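Racemase (Pseudovibrio sp. JE062, PDB 3MKC) belongs to the mandelate racemase/muconate lactonizing enzyme family of the enolase superfamily, with an N-terminal capping domain joined to a barrel domain. Local coordinates at residues 318-323 and 352-357; 338-343 and 357-362. All blocks are in the same frame, centred on the assembly; numbering follows the deposited sequence.

Coming from the N terminus, the chain first builds the domain that holds strand 29-38 and then most of the barrel before it reaches residue 318. Contact 1 opens there, at the start of helix 319-331, and closes where 352-357 returns from helix 349-353 into strand 355-356. Contact 2 opens within that loop, at 338-343 on the last barrel strand, and closes beyond it at 357-362, so the two loops cross and share Pro357. Their centres are about 9 Å apart, and Ser322 CB touches Tyr340 CE1. Together they tie the barrel's last strand and helix 319-331 to residues 352-362, at and beyond the end of helix 349-353.

Contact 1: residues 318-323 and 352-357; sequences TGITSA and KYLVTP
Val355 sets its two methyls against the first turn of helix 319-331, one on Gly319 and one on Ile320. Val355 CG2 lies 3.4 Å from Gly319 CA, directly against a backbone that bears no side chain. With chi1 at -71°, Val355 CG1 swings beside its own backbone N and meets Ile320 CG1 at 3.5 Å, a tight carbon pair; the two side chains cross at about a right angle. Ile320 CD1 makes a looser approach to Leu354 CD2, at 4.4 Å. Leu354 CD2 also rests against Thr318, 3.7 Å from Thr318 OG1.

Thr318 is the N-cap of the helix: OG1, held between backbone N and carbonyl carbon by chi1 75°, accepts from Ile320 N at 3.2 Å in a nearly straight bond (166°). Gly319 N, one residue earlier, is buried without a partner. In this enolase-type fold the helix start and the 352-357 turn both face the N-terminal domain: Leu354 and Ile320 also pack on Val33 of strand 29-38, and Glu47 takes hydrogen bonds with the hydroxyls of Thr318 and Thr321. Behind the turn, Leu354 and Thr356 form backbone hydrogen bonds with Asn379 and Asp377, and strand 355-356 thereby pairs antiparallel with strand 377-378.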
ATOM      1  N   THR A 318      -1.563   1.053   9.017  1.00 17.67           N
ATOM      2  CA  THR A 318      -1.266   2.029  10.064  1.00 17.22           C
ATOM      3  C   THR A 318      -0.217   3.040   9.635  1.00 18.20           C
ATOM      4  O   THR A 318       0.118   3.140   8.454  1.00 17.23           O
ATOM      5  CB  THR A 318      -0.782   1.346  11.357  1.00 16.07           C
ATOM      6  OG1 THR A 318       0.567   0.898  11.198  1.00 15.90           O
ATOM      7  CG2 THR A 318      -1.673   0.161  11.692  1.00 17.52           C
ATOM      8  N   GLY A 319       0.299   3.792  10.603  1.00 17.60           N
ATOM      9  CA  GLY A 319       1.306   4.791  10.304  1.00 17.28           C
ATOM     10  C   GLY A 319       2.606   4.185   9.814  1.00 16.96           C
ATOM     11  O   GLY A 319       3.434   4.872   9.218  1.00 17.10           O
ATOM     12  N   ILE A 320       2.797   2.893  10.066  1.00 16.06           N
ATOM     13  CA  ILE A 320       4.017   2.226   9.634  1.00 16.08           C
ATOM     14  C   ILE A 320       4.083   2.159   8.107  1.00 17.16           C
ATOM     15  O   ILE A 320       5.108   2.472   7.501  1.00 15.84           O
ATOM     16  CB  ILE A 320       4.101   0.800  10.208  1.00 16.94           C
ATOM     17  CG1 ILE A 320       4.096   0.860  11.742  1.00 16.26           C
ATOM     18  CG2 ILE A 320       5.367   0.116   9.717  1.00 16.44           C
ATOM     19  CD1 ILE A 320       4.209  -0.499  12.416  1.00 19.02           C
ATOM     20  N   THR A 321       2.983   1.751   7.489  1.00 17.16           N
ATOM     21  CA  THR A 321       2.936   1.661   6.036  1.00 18.29           C
ATOM     22  C   THR A 321       2.865   3.055   5.406  1.00 19.68           C
ATOM     23  O   THR A 321       3.442   3.290   4.342  1.00 20.07           O
ATOM     24  CB  THR A 321       1.741   0.799   5.579  1.00 18.15           C
ATOM     25  OG1 THR A 321       1.926  -0.544   6.048  1.00 18.19           O
ATOM     26  CG2 THR A 321       1.625   0.786   4.056  1.00 15.68           C
ATOM     27  N   SER A 322       2.172   3.987   6.058  1.00 20.45           N
ATOM     28  CA  SER A 322       2.089   5.343   5.518  1.00 20.27           C
ATOM     29  C   SER A 322       3.488   5.949   5.411  1.00 19.71           C
ATOM     30  O   SER A 322       3.776   6.700   4.478  1.00 19.03           O
ATOM     31  CB  SER A 322       1.208   6.233   6.400  1.00 23.67           C
ATOM     32  OG  SER A 322      -0.169   5.960   6.193  1.00 28.52           O
ATOM     33  N   ALA A 323       4.359   5.621   6.362  1.00 17.27           N
ATOM     34  CA  ALA A 323       5.719   6.135   6.341  1.00 17.92           C
ATOM     35  C   ALA A 323       6.478   5.529   5.162  1.00 17.36           C
ATOM     36  O   ALA A 323       7.177   6.234   4.424  1.00 18.28           O
ATOM     37  CB  ALA A 323       6.432   5.798   7.648  1.00 18.00           C
ATOM     38  N   LYS A 352      -4.257   6.133  13.592  1.00 26.05           N
ATOM     39  CA  LYS A 352      -3.937   7.389  14.260  1.00 26.79           C
ATOM     40  C   LYS A 352      -2.914   7.333  15.397  1.00 26.27           C
ATOM     41  O   LYS A 352      -2.050   8.207  15.493  1.00 26.45           O
ATOM     42  CB  LYS A 352      -5.215   8.028  14.800  1.00 27.53           C
ATOM     43  CG  LYS A 352      -6.218   8.466  13.751  1.00 29.05           C
ATOM     44  CD  LYS A 352      -7.375   9.173  14.434  1.00 31.57           C
ATOM     45  CE  LYS A 352      -8.354   9.768  13.442  1.00 31.82           C
ATOM     46  NZ  LYS A 352      -9.395  10.559  14.147  1.00 36.41           N
ATOM     47  N   TYR A 353      -2.992   6.310  16.245  1.00 25.57           N
ATOM     48  CA  TYR A 353      -2.101   6.228  17.405  1.00 25.98           C
ATOM     49  C   TYR A 353      -0.959   5.208  17.472  1.00 25.71           C
ATOM     50  O   TYR A 353      -0.063   5.369  18.298  1.00 26.81           O
ATOM     51  CB  TYR A 353      -2.938   6.033  18.674  1.00 26.93           C
ATOM     52  CG  TYR A 353      -4.240   6.801  18.720  1.00 28.37           C
ATOM     53  CD1 TYR A 353      -4.264   8.193  18.623  1.00 29.39           C
ATOM     54  CD2 TYR A 353      -5.452   6.132  18.895  1.00 28.93           C
ATOM     55  CE1 TYR A 353      -5.470   8.901  18.703  1.00 29.98           C
ATOM     56  CE2 TYR A 353      -6.659   6.826  18.975  1.00 29.92           C
ATOM     57  CZ  TYR A 353      -6.662   8.208  18.882  1.00 29.98           C
ATOM     58  OH  TYR A 353      -7.856   8.886  18.975  1.00 31.61           O
ATOM     59  N   LEU A 354      -0.963   4.172  16.636  1.00 24.47           N
ATOM     60  CA  LEU A 354       0.088   3.152  16.739  1.00 22.68           C
ATOM     61  C   LEU A 354       1.535   3.628  16.688  1.00 21.45           C
ATOM     62  O   LEU A 354       2.341   3.244  17.537  1.00 20.61           O
ATOM     63  CB  LEU A 354      -0.112   2.049  15.700  1.00 21.32           C
ATOM     64  CG  LEU A 354       0.849   0.871  15.863  1.00 21.70           C
ATOM     65  CD1 LEU A 354       0.694   0.250  17.250  1.00 20.13           C
ATOM     66  CD2 LEU A 354       0.557  -0.159  14.780  1.00 21.17           C
ATOM     67  N   VAL A 355       1.884   4.439  15.693  1.00 22.44           N
ATOM     68  CA  VAL A 355       3.252   4.936  15.602  1.00 23.19           C
ATOM     69  C   VAL A 355       3.304   6.451  15.551  1.00 23.63           C
ATOM     70  O   VAL A 355       2.303   7.113  15.264  1.00 24.09           O
ATOM     71  CB  VAL A 355       4.005   4.388  14.370  1.00 24.74           C
ATOM     72  CG1 VAL A 355       4.302   2.909  14.556  1.00 24.38           C
ATOM     73  CG2 VAL A 355       3.196   4.631  13.111  1.00 25.63           C
ATOM     74  N   THR A 356       4.488   6.987  15.829  1.00 22.72           N
ATOM     75  CA  THR A 356       4.710   8.427  15.849  1.00 23.09           C
ATOM     76  C   THR A 356       6.101   8.717  15.301  1.00 21.48           C
ATOM     77  O   THR A 356       7.006   7.896  15.422  1.00 21.61           O
ATOM     78  CB  THR A 356       4.622   8.964  17.298  1.00 23.58           C
ATOM     79  OG1 THR A 356       4.713  10.396  17.293  1.00 27.24           O
ATOM     80  CG2 THR A 356       5.753   8.400  18.132  1.00 20.52           C
ATOM     81  N   PRO A 357       6.294   9.892  14.685  1.00 22.39           N
ATOM     82  CA  PRO A 357       5.304  10.949  14.469  1.00 22.03           C
ATOM     83  C   PRO A 357       4.550  10.763  13.158  1.00 23.35           C
ATOM     84  O   PRO A 357       4.813   9.824  12.412  1.00 24.63           O
ATOM     85  CB  PRO A 357       6.161  12.203  14.451  1.00 22.43           C
ATOM     86  CG  PRO A 357       7.378  11.731  13.726  1.00 23.88           C
ATOM     87  CD  PRO A 357       7.646  10.365  14.337  1.00 22.40           C
TER

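Contact 2: residues 338-343 and 357-362; sequences FEYVHP and PEAELV
Glu358 reaches across to both Tyr340 and Pro343. Bent at chi2 (70°), its chain brings the carboxylate over to the proline, with CD 3.6 Å from Pro343 CG, while OE2 comes within 3.0 Å of Tyr340 OH. The tyrosine ring and the carboxylate plane stand 77° apart. A water makes the clear link: it donates to Tyr340 OH at 2.9 Å and accepts from Ala359 N at 3.0 Å, joining the phenol to the backbone of 357-362. Farther along, Leu361 CD2 packs on His342 CD2 at 3.9 Å, the two side chains crossing at a slant.

Strand 339-340 is the last of the barrel strands and lies parallel to the first, 137-143, closing the barrel; contact 2 drapes the loop between strands 355-356 and 366-367 over the residues leaving it.

In the next shell, Arg351 forms a salt bridge with Glu358 OE2, probably steadying the negative charge beside the phenol, and its NH2 also makes a weak hydrogen bond with Val341 O. His342 ND1 is hydrogen-bonded to Glu344 N, which helps set the ring's rotation. The ring of Phe366 meets that of Tyr340 with their planes about 55° apart, and Phe366 also touches Ala359 and Leu361.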
ATOM      1  N   PHE A 338       0.117   8.779  -5.018  1.00 15.00           N
ATOM      2  CA  PHE A 338       0.245   7.483  -4.359  1.00 15.00           C
ATOM      3  C   PHE A 338      -0.827   7.467  -3.269  1.00 16.57           C
ATOM      4  O   PHE A 338      -1.196   8.528  -2.753  1.00 16.36           O
ATOM      5  CB  PHE A 338       1.653   7.294  -3.779  1.00 15.25           C
ATOM      6  CG  PHE A 338       1.987   8.219  -2.643  1.00 16.38           C
ATOM      7  CD1 PHE A 338       2.097   7.729  -1.347  1.00 16.77           C
ATOM      8  CD2 PHE A 338       2.205   9.571  -2.870  1.00 16.20           C
ATOM      9  CE1 PHE A 338       2.422   8.572  -0.288  1.00 16.17           C
ATOM     10  CE2 PHE A 338       2.531  10.428  -1.814  1.00 17.54           C
ATOM     11  CZ  PHE A 338       2.638   9.925  -0.523  1.00 15.52           C
ATOM     12  N   GLU A 339      -1.349   6.290  -2.929  1.00 16.36           N
ATOM     13  CA  GLU A 339      -2.407   6.235  -1.926  1.00 17.05           C
ATOM     14  C   GLU A 339      -1.923   6.511  -0.520  1.00 18.54           C
ATOM     15  O   GLU A 339      -0.914   5.965  -0.072  1.00 17.45           O
ATOM     16  CB  GLU A 339      -3.144   4.893  -1.946  1.00 18.19           C
ATOM     17  CG  GLU A 339      -4.239   4.803  -0.880  1.00 17.14           C
ATOM     18  CD  GLU A 339      -5.145   3.595  -1.037  1.00 18.34           C
ATOM     19  OE1 GLU A 339      -4.636   2.503  -1.360  1.00 16.70           O
ATOM     20  OE2 GLU A 339      -6.368   3.734  -0.821  1.00 19.69           O
ATOM     21  N   TYR A 340      -2.670   7.363   0.172  1.00 18.86           N
ATOM     22  CA  TYR A 340      -2.343   7.728   1.534  1.00 21.60           C
ATOM     23  C   TYR A 340      -3.635   7.936   2.315  1.00 22.83           C
ATOM     24  O   TYR A 340      -4.607   8.479   1.795  1.00 25.42           O
ATOM     25  CB  TYR A 340      -1.535   9.020   1.542  1.00 22.25           C
ATOM     26  CG  TYR A 340      -0.816   9.290   2.841  1.00 21.18           C
ATOM     27  CD1 TYR A 340       0.452   8.765   3.080  1.00 21.23           C
ATOM     28  CD2 TYR A 340      -1.400  10.083   3.828  1.00 21.77           C
ATOM     29  CE1 TYR A 340       1.127   9.026   4.270  1.00 22.00           C
ATOM     30  CE2 TYR A 340      -0.737  10.351   5.023  1.00 20.75           C
ATOM     31  CZ  TYR A 340       0.524   9.820   5.236  1.00 22.51           C
ATOM     32  OH  TYR A 340       1.178  10.080   6.409  1.00 23.06           O
ATOM     33  N   VAL A 341      -3.649   7.476   3.557  1.00 25.35           N
ATOM     34  CA  VAL A 341      -4.807   7.651   4.414  1.00 25.51           C
ATOM     35  C   VAL A 341      -4.344   8.657   5.459  1.00 24.97           C
ATOM     36  O   VAL A 341      -3.369   8.426   6.173  1.00 24.95           O
ATOM     37  CB  VAL A 341      -5.234   6.318   5.078  1.00 28.00           C
ATOM     38  CG1 VAL A 341      -4.089   5.744   5.895  1.00 29.24           C
ATOM     39  CG2 VAL A 341      -6.465   6.541   5.952  1.00 27.96           C
ATOM     40  N   HIS A 342      -5.020   9.796   5.511  1.00 24.69           N
ATOM     41  CA  HIS A 342      -4.652  10.849   6.441  1.00 24.81           C
ATOM     42  C   HIS A 342      -5.566  10.842   7.664  1.00 25.08           C
ATOM     43  O   HIS A 342      -6.758  10.563   7.552  1.00 23.31           O
ATOM     44  CB  HIS A 342      -4.720  12.201   5.728  1.00 24.17           C
ATOM     45  CG  HIS A 342      -4.109  13.323   6.502  1.00 27.87           C
ATOM     46  ND1 HIS A 342      -4.733  13.911   7.584  1.00 26.38           N
ATOM     47  CD2 HIS A 342      -2.909  13.939   6.381  1.00 26.41           C
ATOM     48  CE1 HIS A 342      -3.943  14.838   8.092  1.00 28.77           C
ATOM     49  NE2 HIS A 342      -2.830  14.876   7.380  1.00 28.09           N
ATOM     50  N   PRO A 343      -5.008  11.143   8.850  1.00 25.48           N
ATOM     51  CA  PRO A 343      -5.739  11.178  10.123  1.00 26.27           C
ATOM     52  C   PRO A 343      -6.934  12.129  10.169  1.00 25.89           C
ATOM     53  O   PRO A 343      -7.940  11.833  10.809  1.00 26.51           O
ATOM     54  CB  PRO A 343      -4.659  11.569  11.126  1.00 26.56           C
ATOM     55  CG  PRO A 343      -3.428  10.977  10.535  1.00 27.23           C
ATOM     56  CD  PRO A 343      -3.568  11.350   9.080  1.00 25.79           C
ATOM     57  N   PRO A 357       6.294   9.892  14.685  1.00 22.39           N
ATOM     58  CA  PRO A 357       5.304  10.949  14.469  1.00 22.03           C
ATOM     59  C   PRO A 357       4.550  10.763  13.158  1.00 23.35           C
ATOM     60  O   PRO A 357       4.813   9.824  12.412  1.00 24.63           O
ATOM     61  CB  PRO A 357       6.161  12.203  14.451  1.00 22.43           C
ATOM     62  CG  PRO A 357       7.378  11.731  13.726  1.00 23.88           C
ATOM     63  CD  PRO A 357       7.646  10.365  14.337  1.00 22.40           C
ATOM     64  N   GLU A 358       3.615  11.670  12.892  1.00 23.32           N
ATOM     65  CA  GLU A 358       2.812  11.662  11.672  1.00 24.29           C
ATOM     66  C   GLU A 358       3.391  12.746  10.768  1.00 24.08           C
ATOM     67  O   GLU A 358       3.618  13.874  11.215  1.00 23.68           O
ATOM     68  CB  GLU A 358       1.354  12.002  12.005  1.00 26.08           C
ATOM     69  CG  GLU A 358       0.387  11.904  10.840  1.00 28.79           C
ATOM     70  CD  GLU A 358       0.151  10.474  10.408  1.00 31.02           C
ATOM     71  OE1 GLU A 358      -0.085   9.623  11.293  1.00 32.10           O
ATOM     72  OE2 GLU A 358       0.192  10.202   9.191  1.00 31.38           O
ATOM     73  N   ALA A 359       3.635  12.412   9.505  1.00 23.28           N
ATOM     74  CA  ALA A 359       4.195  13.382   8.570  1.00 22.89           C
ATOM     75  C   ALA A 359       3.207  14.516   8.326  1.00 22.10           C
ATOM     76  O   ALA A 359       2.013  14.286   8.145  1.00 20.82           O
ATOM     77  CB  ALA A 359       4.541  12.702   7.253  1.00 22.51           C
ATOM     78  N   GLU A 360       3.712  15.743   8.310  1.00 22.41           N
ATOM     79  CA  GLU A 360       2.855  16.898   8.092  1.00 24.69           C
ATOM     80  C   GLU A 360       2.558  17.131   6.616  1.00 24.29           C
ATOM     81  O   GLU A 360       3.466  17.300   5.801  1.00 24.07           O
ATOM     82  CB  GLU A 360       3.484  18.155   8.708  1.00 26.35           C
ATOM     83  CG  GLU A 360       3.516  18.142  10.238  1.00 30.27           C
ATOM     84  CD  GLU A 360       3.956  19.473  10.840  1.00 32.44           C
ATOM     85  OE1 GLU A 360       5.155  19.629  11.180  1.00 31.12           O
ATOM     86  OE2 GLU A 360       3.090  20.369  10.964  1.00 32.93           O
ATOM     87  N   LEU A 361       1.275  17.125   6.280  1.00 25.01           N
ATOM     88  CA  LEU A 361       0.845  17.348   4.906  1.00 26.17           C
ATOM     89  C   LEU A 361       0.745  18.857   4.716  1.00 26.51           C
ATOM     90  O   LEU A 361      -0.091  19.515   5.339  1.00 28.16           O
ATOM     91  CB  LEU A 361      -0.515  16.692   4.671  1.00 26.24           C
ATOM     92  CG  LEU A 361      -1.000  16.647   3.223  1.00 29.70           C
ATOM     93  CD1 LEU A 361      -0.076  15.752   2.406  1.00 28.04           C
ATOM     94  CD2 LEU A 361      -2.426  16.127   3.172  1.00 29.71           C
ATOM     95  N   VAL A 362       1.610  19.403   3.870  1.00 26.25           N
ATOM     96  CA  VAL A 362       1.632  20.841   3.617  1.00 27.40           C
ATOM     97  C   VAL A 362       1.241  21.170   2.181  1.00 27.24           C
ATOM     98  O   VAL A 362       1.894  20.727   1.236  1.00 26.59           O
ATOM     99  CB  VAL A 362       3.037  21.427   3.889  1.00 27.45           C
ATOM    100  CG1 VAL A 362       3.047  22.914   3.586  1.00 28.40           C
ATOM    101  CG2 VAL A 362       3.440  21.174   5.341  1.00 28.86           C
TER
HETATM  102  O   HOH W   1       3.439   9.710   8.144  1.00 23.76           O